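Local coordinates for adhesion G-protein coupled receptor G6 (Danio rerio, PDB 6V55) that probably acts as a calcium-binding adhesion receptor that couples cell-surface contacts to G-protein signalling, with a role in myelination, at residues A[97-101]-A[472-477]. Numbering follows the deposited sequence.
Sequences SDFSV and PCFPYK. With CA (calcium ion), chain C.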
loop_
_atom_site.group_PDB
_atom_site.type_symbol
_atom_site.label_atom_id
_atom_site.label_comp_id
_atom_site.label_asym_id
_atom_site.label_seq_id
_atom_site.Cartn_x
_atom_site.Cartn_y
_atom_site.Cartn_z
ATOM N N SER A 97 5.215 -1.693 -6.035
ATOM C CA SER A 97 6.366 -2.573 -6.165
ATOM C C SER A 97 7.127 -2.112 -7.394
ATOM O O SER A 97 6.545 -1.506 -8.294
ATOM C CB SER A 97 5.966 -4.040 -6.338
ATOM O OG SER A 97 5.005 -4.148 -7.382
ATOM N N ASP A 98 8.425 -2.402 -7.450
ATOM C CA ASP A 98 9.142 -1.975 -8.636
ATOM C C ASP A 98 9.227 -3.166 -9.591
ATOM O O ASP A 98 8.392 -4.067 -9.509
ATOM C CB ASP A 98 10.500 -1.339 -8.286
ATOM C CG ASP A 98 11.437 -2.242 -7.464
ATOM O OD1 ASP A 98 12.446 -1.706 -6.957
ATOM O OD2 ASP A 98 11.258 -3.463 -7.333
ATOM N N PHE A 99 10.241 -3.196 -10.466
ATOM C CA PHE A 99 10.351 -4.144 -11.577
ATOM C C PHE A 99 10.953 -5.491 -11.199
ATOM O O PHE A 99 10.900 -6.403 -12.027
ATOM C CB PHE A 99 11.191 -3.548 -12.725
ATOM C CG PHE A 99 12.487 -2.901 -12.277
ATOM C CD1 PHE A 99 13.657 -3.656 -12.162
ATOM C CD2 PHE A 99 12.545 -1.539 -11.987
ATOM C CE1 PHE A 99 14.853 -3.073 -11.738
ATOM C CE2 PHE A 99 13.731 -0.958 -11.560
ATOM C CZ PHE A 99 14.889 -1.737 -11.438
ATOM N N SER A 100 11.543 -5.651 -10.013
ATOM C CA SER A 100 12.244 -6.898 -9.717
ATOM C C SER A 100 12.270 -7.121 -8.210
ATOM O O SER A 100 12.100 -6.182 -7.441
ATOM C CB SER A 100 13.676 -6.874 -10.242
ATOM O OG SER A 100 14.453 -6.075 -9.368
ATOM N N VAL A 101 12.533 -8.383 -7.809
ATOM C CA VAL A 101 12.566 -8.899 -6.429
ATOM C C VAL A 101 11.224 -8.734 -5.724
ATOM O O VAL A 101 10.893 -7.649 -5.237
ATOM C CB VAL A 101 13.690 -8.264 -5.572
ATOM C CG1 VAL A 101 13.797 -8.941 -4.230
ATOM C CG2 VAL A 101 15.023 -8.289 -6.310
ATOM N N PRO A 472 15.437 2.776 -7.989
ATOM C CA PRO A 472 16.509 1.920 -8.509
ATOM C C PRO A 472 16.788 2.109 -9.987
ATOM O O PRO A 472 15.887 2.374 -10.791
ATOM C CB PRO A 472 15.977 0.507 -8.254
ATOM C CG PRO A 472 14.533 0.668 -8.005
ATOM C CD PRO A 472 14.461 1.940 -7.263
ATOM N N CYS A 473 18.067 1.941 -10.335
ATOM C CA CYS A 473 18.473 1.936 -11.729
ATOM C C CYS A 473 17.933 0.674 -12.390
ATOM O O CYS A 473 18.120 -0.431 -11.874
ATOM C CB CYS A 473 20.000 1.987 -11.846
ATOM S SG CYS A 473 20.764 3.579 -11.469
ATOM N N PHE A 474 17.225 0.843 -13.503
ATOM C CA PHE A 474 16.717 -0.299 -14.249
ATOM C C PHE A 474 17.830 -0.870 -15.117
ATOM O O PHE A 474 18.456 -0.122 -15.861
ATOM C CB PHE A 474 15.533 0.113 -15.123
ATOM C CG PHE A 474 14.927 -1.025 -15.879
ATOM C CD1 PHE A 474 14.118 -1.940 -15.221
ATOM C CD2 PHE A 474 15.195 -1.213 -17.233
ATOM C CE1 PHE A 474 13.539 -2.998 -15.902
ATOM C CE2 PHE A 474 14.639 -2.295 -17.924
ATOM C CZ PHE A 474 13.808 -3.185 -17.251
ATOM N N PRO A 475 18.085 -2.184 -15.081
ATOM C CA PRO A 475 17.478 -3.231 -14.249
ATOM C C PRO A 475 18.374 -3.860 -13.178
ATOM O O PRO A 475 17.954 -4.851 -12.578
ATOM C CB PRO A 475 17.133 -4.298 -15.267
ATOM C CG PRO A 475 18.318 -4.234 -16.191
ATOM C CD PRO A 475 18.787 -2.781 -16.230
ATOM N N TYR A 476 19.569 -3.330 -12.933
ATOM C CA TYR A 476 20.477 -4.044 -12.049
ATOM C C TYR A 476 20.383 -3.594 -10.599
ATOM O O TYR A 476 20.801 -4.353 -9.712
ATOM C CB TYR A 476 21.903 -3.923 -12.592
ATOM C CG TYR A 476 21.987 -4.562 -13.957
ATOM C CD1 TYR A 476 21.577 -5.891 -14.147
ATOM C CD2 TYR A 476 22.445 -3.854 -15.061
ATOM C CE1 TYR A 476 21.633 -6.500 -15.408
ATOM C CE2 TYR A 476 22.507 -4.456 -16.314
ATOM C CZ TYR A 476 22.099 -5.776 -16.478
ATOM O OH TYR A 476 22.167 -6.359 -17.726
ATOM N N LYS A 477 19.850 -2.385 -10.360
ATOM C CA LYS A 477 19.586 -1.788 -9.036
ATOM C C LYS A 477 20.833 -1.626 -8.165
ATOM O O LYS A 477 20.707 -1.514 -6.939
ATOM C CB LYS A 477 18.530 -2.552 -8.228
ATOM C CG LYS A 477 17.245 -2.906 -8.922
ATOM C CD LYS A 477 16.468 -3.878 -8.020
ATOM C CE LYS A 477 15.525 -3.193 -7.056
ATOM N NZ LYS A 477 14.260 -3.965 -6.873
HETATM CA CA CA C . 10.287 -5.342 -6.007
HETATM O O HOH W 1 8.410 -5.882 -7.662
#
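The calcium-binding loop of the CUB domain, residues 97-101, receives Lys-477 and packs Phe-99 against the disulfide-tethered loop 472-477. Calcium is held by Asp-98 OD2 (2.5 Å), by the carbonyl oxygens of Ser-100 and Val-101 and by a water that also donates to Asp-98 O; Glu-53 and Asp-61 complete the site. The other carboxylate oxygen of Asp-98 takes the salt bridge: Lys-477 NZ lies 2.9 Å from OD1, on its syn side but 25° out of the carboxylate plane. Lys-477 NZ adds a weak bond to Asp-98 OD2, one to Ser-100 OG at 3.3 Å, and a salt bridge to Glu-53, so the ammonium bonds to two side chains that also ligate the metal. Lys-477 CG passes Phe-99 CZ at 3.6 Å and CD lies against Ser-100 OG; the bend at chi3 (90°) then turns CE and NZ toward Asp-98. On the side of the Phe-99 ring away from that ammonium, Phe-474 makes a T-shaped pair (centroids 4.8 Å apart, planes at 82°), its CD1 edge 3.4 Å above the ring centre. Pro-472 CG packs on Phe-99 CE2 at 4.0 Å, while Cys-473, just beyond, is fixed by its disulfide to Cys-504. A methionine in place of Lys-477 would probably leave Asp-98 OD1 and Glu-53 OE2 without their ammonium partner, though the calcium would remain, and weaken the tie between the two loops. Acidic calcium ligands engaging a lysine resemble the way calcium-binding CUB domains of complement proteases hold a partner protein, here probably used within one chain.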